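PDB 6ZMG: Chains: A from Unidentified, which binds S-adenosyl-L-homocysteine at sites shared between the subunits of a trimer and is probably a phage-type S-adenosylmethionine lyase. Local coordinates for residues R14-L19 with S71-I76; Y27-V32 with F51-G56; S106-I111 with Q118-I123. All coordinates share one frame; numbering follows the deposited sequence. Where two conformers were deposited one is given.

Interaction 1: R14-L19 with S71-I76; sequences RIFVGL and SVQIII. With SAH (S-adenosyl-L-homocysteine), chain D; SAH (S-adenosyl-L-homocysteine), chain B.
Gln-73 meets two flat groups of the opposite strand: the Arg-14 guanidinium and the Phe-16 ring. One face of the guanidinium carries Phe-16 CZ, 3.8 Å above its plane and over its centre; at the edge, near the plane, sits Gln-73 OE1, weakly hydrogen-bonded by Arg-14 NH1 at 3.4 Å. The guanidinium and amide planes stand 77° apart, and OE1 lies closer still to the aliphatic part of the arginine, 3.0 Å from Arg-14 CD. Gln-73 CG approaches the Phe-16 ring obliquely, 3.7 Å from Phe-16 CE2, and the two side chains run side by side in the same direction. A chi1 of 179° turns CG of Gln-73 away from the backbone nitrogen, and the extended chain beyond lays its amide alongside the ring, the two planes 35° apart, with NE2 bonded to Gln-54 OE1. On this face Ser-71 OG hydrogen-bonds O2' of the S-adenosyl-L-homocysteine of chain D at 2.8 Å and is also bonded to Gln-54, while Phe-16 CB lies 3.4 Å from O4' of the same ligand. A CB on Gly-18 would collide with CB of that ligand.

Backbone bonds at Ile-15 with Ile-74 and Val-17 with Val-72 fix the antiparallel register. On the other face Ile-15, Val-17, Val-72 and Ile-74 form an aliphatic layer, with Val-17 CG2 4.1 Å from Ile-74 CD1 and Leu-19 CD1 3.9 Å from Val-72 CG2. Helices 84-101 and 29-43 pack against it, as in a two-layer alpha+beta sandwich.

The helix-covered face is therefore apolar and the other mixed, with Ser-71 and Phe-16 at the ligand and Arg-14 and Gln-73 against Ile-75 of the second subunit. The weak bond to Gln-73 brings no charge, so the offset to Arg-14 probably comes in part from a long, weak ion pair with Glu-110.

Interaction 2: Y27-V32 with F51-G56; sequences YTIEDV and FVAQRG. With SAH (S-adenosyl-L-homocysteine), chain D.
Ile-29 CD1 is the atom by which helix 29-43 touches strand 49-59 most closely. It lies 3.6 Å from the backbone nitrogen of Ala-53 and 4.0 Å from both Phe-51 CB and Ala-53 CB, so a single methyl rests over the strand between two residues of the same side. CG1 stands anti to the backbone nitrogen (chi1 180°) and the chain continues extended, which carries this methyl from the helix across to the strand. One turn on, Val-32 CG1 approaches Phe-51 CD2 at 4.4 Å, and Val-32 O lies obliquely to the same ring.

Behind this shell a capping box sets the start of the helix: Asp-31 N donates to Thr-28 OG1 at 3.2 Å, and Thr-28 N donates in return to Asp-31 OD2 at 3.0 Å, meeting that oxygen from above the carboxylate plane. Further out, Arg-55 forms a salt bridge with Glu-30 of the second subunit, and Gln-54 NE2, bonded to Ser-71 OG, comes within 3.2 Å of O2' of the chain D ligand.

No hydrogen bond crosses between the two segments; helix and strand are joined here by apolar packing, whereas the polar groups are spent on the helix start, on strand 66-77 (Gln-54 with Ser-71 and Gln-73) and on the subunit interface.

Interaction 3: S106-I111 with Q118-I123; sequences SVIVEI and QDVYSI. With SAH (S-adenosyl-L-homocysteine), chain D.
Ile-108 meets the Tyr-121 carbonyl and the Val-120 side chain, and finishes at the nucleoside. Its CB lies 4.1 Å from Tyr-121 O; the CG2 branch, anti to the backbone nitrogen, comes to 3.8 Å from the same oxygen and packs alongside Val-120 CG1. The other branch has CG1 anti to the carbonyl carbon (chi1 -62°) and extends to CD1, which ends 3.4 Å from C8 of the adenine of the chain D ligand. Replacing Ile-108 by an alanine removes both branches and would probably leave C8 and N7 of the adenine without their methyl neighbour and Val-120 CG1 without its CG2 partner.

The two strands form a beta hairpin, with paired backbone bonds at Val-107 with Ile-123 and Val-109 with Tyr-121. Near the turn Gln-118 and Asp-119 both face Ile-111, a classic beta bulge: Ile-111 N donates to Asp-119 O at 2.9 Å, while Ile-111 O accepts from Gln-118 N at 2.8 Å.

On the face turned to helix 84-101, Val-109 CG2 meets Ile-123 CD1 at 3.7 Å, and Ile-111 CG1 lies in the plane of the Tyr-121 ring, at its edge. At the strand start, Ser-106 N donates to the ligand's carboxylate O at 2.9 Å.

Overall arrangement
All three contacts belong to one antiparallel sheet and all reach the chain D ligand. Interaction 1 is the most central, its centre about 5 Å from the chain centre, against about 8 Å and 11 Å for the centres of interactions 3 and 2. It touches both others: the Gln-73 and Ser-71 carbonyls probably accept from the backbone N of Val-52 and Gln-54, and Phe-16 N probably bonds Ile-108 O of interaction 3. Interactions 2 and 3 lie about 17 Å apart between centres and do not meet. Strand pairing dominates 14-19/71-76 and 106-111/118-123, each burying about 550 Å²; helix-on-strand contact 27-32/51-56 buries 194 Å², with no hydrogen bond across it, mainly by apolar packing, and includes exposed Ala-53.

Interaction 1: R14-L19 with S71-I76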
loop_
_atom_site.group_PDB
_atom_site.type_symbol
_atom_site.label_atom_id
_atom_site.label_comp_id
_atom_site.label_asym_id
_atom_site.label_seq_id
_atom_site.Cartn_x
_atom_site.Cartn_y
_atom_site.Cartn_z
ATOM N N ARG A 14 1.539 -9.254 -3.072
ATOM C CA ARG A 14 2.044 -8.001 -3.606
ATOM C C ARG A 14 3.168 -8.340 -4.574
ATOM O O ARG A 14 4.034 -9.173 -4.268
ATOM C CB ARG A 14 2.599 -7.104 -2.497
ATOM C CG ARG A 14 1.584 -6.559 -1.552
ATOM C CD ARG A 14 2.132 -5.276 -0.929
ATOM N NE ARG A 14 3.282 -5.517 -0.063
ATOM C CZ ARG A 14 3.940 -4.567 0.596
ATOM N NH1 ARG A 14 3.597 -3.287 0.467
ATOM N NH2 ARG A 14 4.966 -4.897 1.372
ATOM N N ILE A 15 3.152 -7.702 -5.738
ATOM C CA ILE A 15 4.204 -7.868 -6.734
ATOM C C ILE A 15 4.715 -6.480 -7.090
ATOM O O ILE A 15 3.920 -5.587 -7.398
ATOM C CB ILE A 15 3.696 -8.589 -8.000
ATOM C CG1 ILE A 15 3.057 -9.936 -7.647
ATOM C CG2 ILE A 15 4.822 -8.789 -8.984
ATOM C CD1 ILE A 15 2.456 -10.666 -8.839
ATOM N N PHE A 16 6.031 -6.308 -7.074
ATOM C CA PHE A 16 6.651 -5.054 -7.475
ATOM C C PHE A 16 7.346 -5.239 -8.813
ATOM O O PHE A 16 8.242 -6.083 -8.934
ATOM C CB PHE A 16 7.649 -4.592 -6.439
ATOM C CG PHE A 16 7.046 -4.322 -5.093
ATOM C CD1 PHE A 16 6.869 -5.333 -4.157
ATOM C CD2 PHE A 16 6.615 -3.059 -4.776
ATOM C CE1 PHE A 16 6.301 -5.042 -2.896
ATOM C CE2 PHE A 16 6.083 -2.766 -3.532
ATOM C CZ PHE A 16 5.922 -3.744 -2.595
ATOM N N VAL A 17 6.948 -4.427 -9.797
ATOM C CA VAL A 17 7.456 -4.500 -11.168
ATOM C C VAL A 17 7.953 -3.118 -11.562
ATOM O O VAL A 17 7.168 -2.161 -11.565
ATOM C CB VAL A 17 6.375 -4.918 -12.182
ATOM C CG1 VAL A 17 7.007 -5.096 -13.568
ATOM C CG2 VAL A 17 5.651 -6.157 -11.752
ATOM N N GLY A 18 9.230 -3.013 -11.896
ATOM C CA GLY A 18 9.787 -1.763 -12.356
ATOM C C GLY A 18 9.506 -1.513 -13.826
ATOM O O GLY A 18 9.180 -2.426 -14.583
ATOM N N LEU A 19 9.620 -0.239 -14.218
ATOM C CA LEU A 19 9.301 0.197 -15.568
ATOM C C LEU A 19 10.510 0.728 -16.320
ATOM O O LEU A 19 10.384 1.067 -17.504
ATOM C CB LEU A 19 8.175 1.237 -15.557
ATOM C CG LEU A 19 6.906 0.760 -14.858
ATOM C CD1 LEU A 19 5.907 1.871 -14.705
ATOM C CD2 LEU A 19 6.244 -0.396 -15.585
ATOM N N SER A 71 7.585 2.536 -10.976
ATOM C CA SER A 71 7.298 1.122 -10.781
ATOM C C SER A 71 5.827 0.947 -10.428
ATOM O O SER A 71 5.070 1.920 -10.277
ATOM C CB SER A 71 8.249 0.506 -9.750
ATOM O OG SER A 71 8.021 1.073 -8.489
ATOM N N VAL A 72 5.425 -0.320 -10.321
ATOM C CA VAL A 72 4.041 -0.688 -10.078
ATOM C C VAL A 72 4.001 -1.698 -8.954
ATOM O O VAL A 72 4.769 -2.666 -8.954
ATOM C CB VAL A 72 3.380 -1.296 -11.327
ATOM C CG1 VAL A 72 1.928 -1.613 -11.032
ATOM C CG2 VAL A 72 3.529 -0.340 -12.493
ATOM N N GLN A 73 3.148 -1.440 -7.980
ATOM C CA GLN A 73 2.840 -2.402 -6.935
ATOM C C GLN A 73 1.493 -3.034 -7.282
ATOM O O GLN A 73 0.462 -2.350 -7.318
ATOM C CB GLN A 73 2.826 -1.717 -5.574
ATOM C CG GLN A 73 2.482 -2.666 -4.456
ATOM C CD GLN A 73 2.245 -2.008 -3.115
ATOM O OE1 GLN A 73 1.633 -2.617 -2.241
ATOM N NE2 GLN A 73 2.775 -0.794 -2.919
ATOM N N ILE A 74 1.512 -4.333 -7.575
ATOM C CA ILE A 74 0.290 -5.083 -7.852
ATOM C C ILE A 74 -0.182 -5.704 -6.548
ATOM O O ILE A 74 0.588 -6.399 -5.875
ATOM C CB ILE A 74 0.529 -6.184 -8.898
ATOM C CG1 ILE A 74 1.226 -5.637 -10.137
ATOM C CG2 ILE A 74 -0.799 -6.843 -9.284
ATOM C CD1 ILE A 74 1.616 -6.716 -11.112
ATOM N N ILE A 75 -1.435 -5.459 -6.187
ATOM C CA ILE A 75 -2.027 -5.991 -4.964
ATOM C C ILE A 75 -3.128 -6.948 -5.384
ATOM O O ILE A 75 -4.068 -6.548 -6.085
ATOM C CB ILE A 75 -2.584 -4.880 -4.060
ATOM C CG1 ILE A 75 -1.495 -3.869 -3.716
ATOM C CG2 ILE A 75 -3.235 -5.484 -2.801
ATOM C CD1 ILE A 75 -2.037 -2.610 -3.032
ATOM N N ILE A 76 -3.025 -8.197 -4.939
ATOM C CA ILE A 76 -3.977 -9.241 -5.294
ATOM C C ILE A 76 -4.549 -9.825 -4.012
ATOM O O ILE A 76 -3.808 -10.409 -3.214
ATOM C CB ILE A 76 -3.318 -10.359 -6.120
ATOM C CG1 ILE A 76 -2.815 -9.822 -7.451
ATOM C CG2 ILE A 76 -4.305 -11.522 -6.342
ATOM C CD1 ILE A 76 -1.858 -10.764 -8.170
HETATM N N SAH D . 13.856 -2.185 -13.292
HETATM C CA SAH D . 14.449 -3.034 -12.247
HETATM C CB SAH D . 13.391 -3.392 -11.167
HETATM C CG SAH D . 13.941 -3.107 -9.790
HETATM S SD SAH D . 12.921 -3.682 -8.418
HETATM C C SAH D . 15.048 -4.346 -12.774
HETATM O O SAH D . 15.408 -5.217 -12.013
HETATM O OXT SAH D . 15.179 -4.419 -14.053
HETATM C "C5'" SAH D . 11.255 -3.124 -8.860
HETATM C "C4'" SAH D . 10.622 -2.243 -7.799
HETATM O "O4'" SAH D . 10.637 -2.917 -6.519
HETATM C "C3'" SAH D . 11.354 -0.943 -7.507
HETATM O "O3'" SAH D . 11.083 0.079 -8.456
HETATM C "C2'" SAH D . 10.782 -0.573 -6.134
HETATM O "O2'" SAH D . 9.528 0.073 -6.330
HETATM C "C1'" SAH D . 10.595 -1.948 -5.489
HETATM N N9 SAH D . 11.640 -2.278 -4.526
HETATM C C8 SAH D . 12.873 -2.822 -4.791
HETATM N N7 SAH D . 13.572 -3.096 -3.708
HETATM C C5 SAH D . 12.742 -2.697 -2.674
HETATM C C6 SAH D . 12.870 -2.782 -1.273
HETATM N N6 SAH D . 13.934 -3.300 -0.647
HETATM N N1 SAH D . 11.833 -2.336 -0.529
HETATM C C2 SAH D . 10.762 -1.832 -1.146
HETATM N N3 SAH D . 10.526 -1.713 -2.450
HETATM C C4 SAH D . 11.557 -2.177 -3.167
HETATM N N SAH B . -16.679 0.234 -9.756
HETATM C CA SAH B . -16.805 -1.114 -9.181
HETATM C CB SAH B . -15.799 -1.308 -8.014
HETATM C CG SAH B . -15.027 -2.591 -8.206
HETATM S SD SAH B . -13.979 -3.075 -6.819
HETATM C C SAH B . -18.210 -1.438 -8.651
HETATM O O SAH B . -18.414 -2.434 -7.995
HETATM O OXT SAH B . -19.134 -0.610 -8.995
HETATM C "C5'" SAH B . -13.102 -1.548 -6.392
HETATM C "C4'" SAH B . -11.593 -1.697 -6.434
HETATM O "O4'" SAH B . -11.179 -2.803 -5.598
HETATM C "C3'" SAH B . -11.010 -2.060 -7.790
HETATM O "O3'" SAH B . -10.882 -0.946 -8.663
HETATM C "C2'" SAH B . -9.631 -2.600 -7.395
HETATM O "O2'" SAH B . -8.753 -1.495 -7.213
HETATM C "C1'" SAH B . -9.932 -3.286 -6.060
HETATM N N9 SAH B . -10.032 -4.738 -6.170
HETATM C C8 SAH B . -11.136 -5.469 -6.536
HETATM N N7 SAH B . -10.953 -6.772 -6.456
HETATM C C5 SAH B . -9.645 -6.893 -6.019
HETATM C C6 SAH B . -8.865 -8.014 -5.672
HETATM N N6 SAH B . -9.299 -9.279 -5.734
HETATM N N1 SAH B . -7.611 -7.781 -5.224
HETATM C C2 SAH B . -7.175 -6.521 -5.146
HETATM N N3 SAH B . -7.820 -5.393 -5.431
HETATM C C4 SAH B . -9.064 -5.647 -5.855
#

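Interaction 2: Y27-V32 with F51-G56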
loop_
_atom_site.group_PDB
_atom_site.type_symbol
_atom_site.label_atom_id
_atom_site.label_comp_id
_atom_site.label_asym_id
_atom_site.label_seq_id
_atom_site.Cartn_x
_atom_site.Cartn_y
_atom_site.Cartn_z
ATOM N N TYR A 27 8.467 1.537 -19.757
ATOM C CA TYR A 27 7.089 1.071 -19.701
ATOM C C TYR A 27 6.230 1.957 -18.812
ATOM O O TYR A 27 6.720 2.859 -18.127
ATOM C CB TYR A 27 7.046 -0.374 -19.199
ATOM C CG TYR A 27 7.817 -1.323 -20.075
ATOM C CD1 TYR A 27 7.336 -1.702 -21.318
ATOM C CD2 TYR A 27 9.008 -1.873 -19.644
ATOM C CE1 TYR A 27 8.050 -2.582 -22.129
ATOM C CE2 TYR A 27 9.709 -2.766 -20.422
ATOM C CZ TYR A 27 9.229 -3.127 -21.661
ATOM O OH TYR A 27 9.951 -4.008 -22.443
ATOM N N THR A 28 4.921 1.682 -18.848
ATOM C CA THR A 28 3.941 2.425 -18.076
ATOM C C THR A 28 3.103 1.480 -17.227
ATOM O O THR A 28 3.049 0.272 -17.475
ATOM C CB THR A 28 2.939 3.173 -18.971
ATOM O OG1 THR A 28 2.131 2.217 -19.674
ATOM C CG2 THR A 28 3.641 4.061 -19.948
ATOM N N ILE A 29 2.430 2.051 -16.223
ATOM C CA ILE A 29 1.553 1.236 -15.387
ATOM C C ILE A 29 0.480 0.548 -16.224
ATOM O O ILE A 29 0.145 -0.614 -15.974
ATOM C CB ILE A 29 0.974 2.036 -14.207
ATOM C CG1 ILE A 29 0.057 1.152 -13.352
ATOM C CG2 ILE A 29 0.219 3.261 -14.673
ATOM C CD1 ILE A 29 -0.241 1.774 -11.986
ATOM N N GLU A 30 -0.084 1.239 -17.221
ATOM C CA GLU A 30 -1.132 0.583 -17.998
ATOM C C GLU A 30 -0.608 -0.627 -18.758
ATOM O O GLU A 30 -1.353 -1.592 -18.960
ATOM C CB GLU A 30 -1.862 1.539 -18.929
ATOM C CG GLU A 30 -3.321 1.049 -19.246
ATOM C CD GLU A 30 -4.320 1.101 -18.060
ATOM O OE1 GLU A 30 -3.985 1.607 -16.954
ATOM O OE2 GLU A 30 -5.472 0.628 -18.261
ATOM N N ASP A 31 0.663 -0.603 -19.180
ATOM C CA ASP A 31 1.244 -1.792 -19.790
ATOM C C ASP A 31 1.193 -2.971 -18.822
ATOM O O ASP A 31 0.866 -4.100 -19.213
ATOM C CB ASP A 31 2.715 -1.581 -20.169
ATOM C CG ASP A 31 2.944 -0.471 -21.170
ATOM O OD1 ASP A 31 2.032 -0.131 -21.961
ATOM O OD2 ASP A 31 4.119 -0.008 -21.215
ATOM N N VAL A 32 1.538 -2.718 -17.553
ATOM C CA VAL A 32 1.527 -3.770 -16.543
ATOM C C VAL A 32 0.107 -4.256 -16.273
ATOM O O VAL A 32 -0.121 -5.464 -16.139
ATOM C CB VAL A 32 2.245 -3.291 -15.270
ATOM C CG1 VAL A 32 2.110 -4.333 -14.145
ATOM C CG2 VAL A 32 3.720 -3.044 -15.577
ATOM N N PHE A 51 -3.516 -1.887 -8.856
ATOM C CA PHE A 51 -2.211 -1.516 -9.385
ATOM C C PHE A 51 -1.889 -0.102 -8.922
ATOM O O PHE A 51 -2.627 0.836 -9.227
ATOM C CB PHE A 51 -2.209 -1.584 -10.912
ATOM C CG PHE A 51 -2.583 -2.933 -11.467
ATOM C CD1 PHE A 51 -3.904 -3.345 -11.529
ATOM C CD2 PHE A 51 -1.611 -3.774 -11.927
ATOM C CE1 PHE A 51 -4.226 -4.587 -12.039
ATOM C CE2 PHE A 51 -1.917 -4.993 -12.445
ATOM C CZ PHE A 51 -3.228 -5.401 -12.516
ATOM N N VAL A 52 -0.783 0.053 -8.202
ATOM C CA VAL A 52 -0.392 1.321 -7.599
ATOM C C VAL A 52 0.882 1.814 -8.274
ATOM O O VAL A 52 1.904 1.115 -8.280
ATOM C CB VAL A 52 -0.164 1.159 -6.085
ATOM C CG1 VAL A 52 0.304 2.451 -5.454
ATOM C CG2 VAL A 52 -1.419 0.628 -5.391
ATOM N N ALA A 53 0.827 3.035 -8.800
ATOM C CA ALA A 53 2.014 3.669 -9.346
ATOM C C ALA A 53 2.926 4.140 -8.227
ATOM O O ALA A 53 2.478 4.654 -7.202
ATOM C CB ALA A 53 1.623 4.877 -10.187
ATOM N N GLN A 54 4.220 3.984 -8.446
ATOM C CA GLN A 54 5.203 4.317 -7.450
ATOM C C GLN A 54 6.427 4.905 -8.126
ATOM O O GLN A 54 6.647 4.732 -9.328
ATOM C CB GLN A 54 5.752 3.074 -6.745
ATOM C CG GLN A 54 4.734 2.044 -6.383
ATOM C CD GLN A 54 5.323 0.956 -5.514
ATOM O OE1 GLN A 54 4.841 0.696 -4.414
ATOM N NE2 GLN A 54 6.331 0.267 -6.035
ATOM N N ARG A 55 7.250 5.546 -7.312
ATOM C CA ARG A 55 8.655 5.738 -7.619
ATOM C C ARG A 55 9.429 4.679 -6.848
ATOM O O ARG A 55 9.158 4.432 -5.671
ATOM C CB ARG A 55 9.125 7.141 -7.236
ATOM C CG ARG A 55 8.460 8.244 -8.040
ATOM C CD ARG A 55 8.893 8.253 -9.484
ATOM N NE ARG A 55 10.215 8.835 -9.623
ATOM C CZ ARG A 55 10.981 8.702 -10.697
ATOM N NH1 ARG A 55 10.580 7.975 -11.740
ATOM N NH2 ARG A 55 12.157 9.301 -10.716
ATOM N N GLY A 56 10.380 4.046 -7.513
ATOM C CA GLY A 56 11.160 2.991 -6.912
ATOM C C GLY A 56 12.630 3.337 -6.992
ATOM O O GLY A 56 13.088 3.936 -7.966
HETATM N N SAH D . 13.856 -2.185 -13.292
HETATM C CA SAH D . 14.449 -3.034 -12.247
HETATM C CB SAH D . 13.391 -3.392 -11.167
HETATM C CG SAH D . 13.941 -3.107 -9.790
HETATM S SD SAH D . 12.921 -3.682 -8.418
HETATM C C SAH D . 15.048 -4.346 -12.774
HETATM O O SAH D . 15.408 -5.217 -12.013
HETATM O OXT SAH D . 15.179 -4.419 -14.053
HETATM C "C5'" SAH D . 11.255 -3.124 -8.860
HETATM C "C4'" SAH D . 10.622 -2.243 -7.799
HETATM O "O4'" SAH D . 10.637 -2.917 -6.519
HETATM C "C3'" SAH D . 11.354 -0.943 -7.507
HETATM O "O3'" SAH D . 11.083 0.079 -8.456
HETATM C "C2'" SAH D . 10.782 -0.573 -6.134
HETATM O "O2'" SAH D . 9.528 0.073 -6.330
HETATM C "C1'" SAH D . 10.595 -1.948 -5.489
HETATM N N9 SAH D . 11.640 -2.278 -4.526
HETATM C C8 SAH D . 12.873 -2.822 -4.791
HETATM N N7 SAH D . 13.572 -3.096 -3.708
HETATM C C5 SAH D . 12.742 -2.697 -2.674
HETATM C C6 SAH D . 12.870 -2.782 -1.273
HETATM N N6 SAH D . 13.934 -3.300 -0.647
HETATM N N1 SAH D . 11.833 -2.336 -0.529
HETATM C C2 SAH D . 10.762 -1.832 -1.146
HETATM N N3 SAH D . 10.526 -1.713 -2.450
HETATM C C4 SAH D . 11.557 -2.177 -3.167
#

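Interaction 3: S106-I111 with Q118-I123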
loop_
_atom_site.group_PDB
_atom_site.type_symbol
_atom_site.label_atom_id
_atom_site.label_comp_id
_atom_site.label_asym_id
_atom_site.label_seq_id
_atom_site.Cartn_x
_atom_site.Cartn_y
_atom_site.Cartn_z
ATOM N N SER A 106 14.923 -8.084 -11.806
ATOM C CA SER A 106 14.293 -8.623 -10.620
ATOM C C SER A 106 12.837 -8.196 -10.605
ATOM O O SER A 106 12.497 -7.088 -11.025
ATOM C CB SER A 106 14.901 -8.043 -9.326
ATOM O OG SER A 106 16.289 -8.289 -9.227
ATOM N N VAL A 107 11.986 -9.085 -10.094
ATOM C CA VAL A 107 10.616 -8.777 -9.686
ATOM C C VAL A 107 10.459 -9.302 -8.265
ATOM O O VAL A 107 10.894 -10.417 -7.960
ATOM C CB VAL A 107 9.578 -9.411 -10.633
ATOM C CG1 VAL A 107 8.199 -9.372 -10.039
ATOM C CG2 VAL A 107 9.596 -8.683 -11.988
ATOM N N ILE A 108 9.858 -8.512 -7.389
ATOM C CA ILE A 108 9.680 -8.910 -5.999
ATOM C C ILE A 108 8.248 -9.365 -5.784
ATOM O O ILE A 108 7.300 -8.672 -6.171
ATOM C CB ILE A 108 10.042 -7.760 -5.047
ATOM C CG1 ILE A 108 11.508 -7.396 -5.210
ATOM C CG2 ILE A 108 9.697 -8.142 -3.620
ATOM C CD1 ILE A 108 11.841 -6.102 -4.519
ATOM N N VAL A 109 8.088 -10.516 -5.137
ATOM C CA VAL A 109 6.785 -11.098 -4.850
ATOM C C VAL A 109 6.686 -11.373 -3.357
ATOM O O VAL A 109 7.593 -11.972 -2.766
ATOM C CB VAL A 109 6.570 -12.409 -5.630
ATOM C CG1 VAL A 109 5.274 -13.087 -5.199
ATOM C CG2 VAL A 109 6.554 -12.163 -7.128
ATOM N N GLU A 110 5.577 -10.953 -2.750
ATOM C CA GLU A 110 5.298 -11.207 -1.340
ATOM C C GLU A 110 3.941 -11.889 -1.228
ATOM O O GLU A 110 2.938 -11.363 -1.725
ATOM C CB GLU A 110 5.309 -9.893 -0.543
ATOM C CG GLU A 110 5.038 -10.071 0.944
ATOM C CD GLU A 110 4.916 -8.770 1.710
ATOM O OE1 GLU A 110 5.932 -8.286 2.238
ATOM O OE2 GLU A 110 3.800 -8.232 1.807
ATOM N N ILE A 111 3.917 -13.054 -0.576
ATOM C CA ILE A 111 2.711 -13.837 -0.355
ATOM C C ILE A 111 2.335 -13.680 1.109
ATOM O O ILE A 111 3.181 -13.886 1.988
ATOM C CB ILE A 111 2.935 -15.335 -0.629
ATOM C CG1 ILE A 111 3.478 -15.583 -2.030
ATOM C CG2 ILE A 111 1.641 -16.096 -0.386
ATOM C CD1 ILE A 111 2.540 -15.218 -3.119
ATOM N N GLN A 118 4.155 -15.082 4.271
ATOM C CA GLN A 118 4.579 -16.467 4.155
ATOM C C GLN A 118 5.918 -16.583 3.451
ATOM O O GLN A 118 6.733 -17.444 3.797
ATOM C CB GLN A 118 3.520 -17.253 3.386
ATOM C CG GLN A 118 2.166 -17.181 4.035
ATOM C CD GLN A 118 2.198 -17.698 5.451
ATOM O OE1 GLN A 118 2.468 -18.881 5.676
ATOM N NE2 GLN A 118 1.942 -16.817 6.419
ATOM N N ASP A 119 6.138 -15.738 2.451
ATOM C CA ASP A 119 7.333 -15.794 1.635
ATOM C C ASP A 119 7.503 -14.421 0.994
ATOM O O ASP A 119 6.515 -13.802 0.601
ATOM C CB ASP A 119 7.206 -16.815 0.483
ATOM C CG ASP A 119 6.434 -18.094 0.861
ATOM O OD1 ASP A 119 7.037 -18.993 1.496
ATOM O OD2 ASP A 119 5.236 -18.216 0.486
ATOM N N VAL A 120 8.744 -13.951 0.912
ATOM C CA VAL A 120 9.135 -12.881 0.004
ATOM C C VAL A 120 10.172 -13.481 -0.931
ATOM O O VAL A 120 11.139 -14.103 -0.470
ATOM C CB VAL A 120 9.765 -11.678 0.726
ATOM C CG1 VAL A 120 10.179 -10.612 -0.293
ATOM C CG2 VAL A 120 8.862 -11.114 1.748
ATOM N N TYR A 121 9.954 -13.320 -2.234
ATOM C CA TYR A 121 10.814 -13.866 -3.266
ATOM C C TYR A 121 11.325 -12.724 -4.129
ATOM O O TYR A 121 10.572 -11.796 -4.444
ATOM C CB TYR A 121 10.038 -14.799 -4.246
ATOM C CG TYR A 121 9.261 -15.895 -3.601
ATOM C CD1 TYR A 121 9.889 -17.061 -3.198
ATOM C CD2 TYR A 121 7.895 -15.800 -3.449
ATOM C CE1 TYR A 121 9.180 -18.091 -2.608
ATOM C CE2 TYR A 121 7.170 -16.817 -2.851
ATOM C CZ TYR A 121 7.818 -17.964 -2.433
ATOM O OH TYR A 121 7.119 -18.997 -1.851
ATOM N N SER A 122 12.577 -12.810 -4.547
ATOM C CA SER A 122 13.075 -12.001 -5.644
ATOM C C SER A 122 13.211 -12.927 -6.838
ATOM O O SER A 122 13.971 -13.892 -6.792
ATOM C CB SER A 122 14.425 -11.379 -5.325
ATOM O OG SER A 122 14.723 -10.426 -6.324
ATOM N N ILE A 123 12.459 -12.662 -7.888
ATOM C CA ILE A 123 12.538 -13.465 -9.097
ATOM C C ILE A 123 13.594 -12.797 -9.957
ATOM O O ILE A 123 13.383 -11.677 -10.421
ATOM C CB ILE A 123 11.193 -13.511 -9.818
ATOM C CG1 ILE A 123 10.137 -14.132 -8.911
ATOM C CG2 ILE A 123 11.346 -14.309 -11.087
ATOM C CD1 ILE A 123 8.729 -14.076 -9.466
HETATM N N SAH D . 13.856 -2.185 -13.292
HETATM C CA SAH D . 14.449 -3.034 -12.247
HETATM C CB SAH D . 13.391 -3.392 -11.167
HETATM C CG SAH D . 13.941 -3.107 -9.790
HETATM S SD SAH D . 12.921 -3.682 -8.418
HETATM C C SAH D . 15.048 -4.346 -12.774
HETATM O O SAH D . 15.408 -5.217 -12.013
HETATM O OXT SAH D . 15.179 -4.419 -14.053
HETATM C "C5'" SAH D . 11.255 -3.124 -8.860
HETATM C "C4'" SAH D . 10.622 -2.243 -7.799
HETATM O "O4'" SAH D . 10.637 -2.917 -6.519
HETATM C "C3'" SAH D . 11.354 -0.943 -7.507
HETATM O "O3'" SAH D . 11.083 0.079 -8.456
HETATM C "C2'" SAH D . 10.782 -0.573 -6.134
HETATM O "O2'" SAH D . 9.528 0.073 -6.330
HETATM C "C1'" SAH D . 10.595 -1.948 -5.489
HETATM N N9 SAH D . 11.640 -2.278 -4.526
HETATM C C8 SAH D . 12.873 -2.822 -4.791
HETATM N N7 SAH D . 13.572 -3.096 -3.708
HETATM C C5 SAH D . 12.742 -2.697 -2.674
HETATM C C6 SAH D . 12.870 -2.782 -1.273
HETATM N N6 SAH D . 13.934 -3.300 -0.647
HETATM N N1 SAH D . 11.833 -2.336 -0.529
HETATM C C2 SAH D . 10.762 -1.832 -1.146
HETATM N N3 SAH D . 10.526 -1.713 -2.450
HETATM C C4 SAH D . 11.557 -2.177 -3.167
#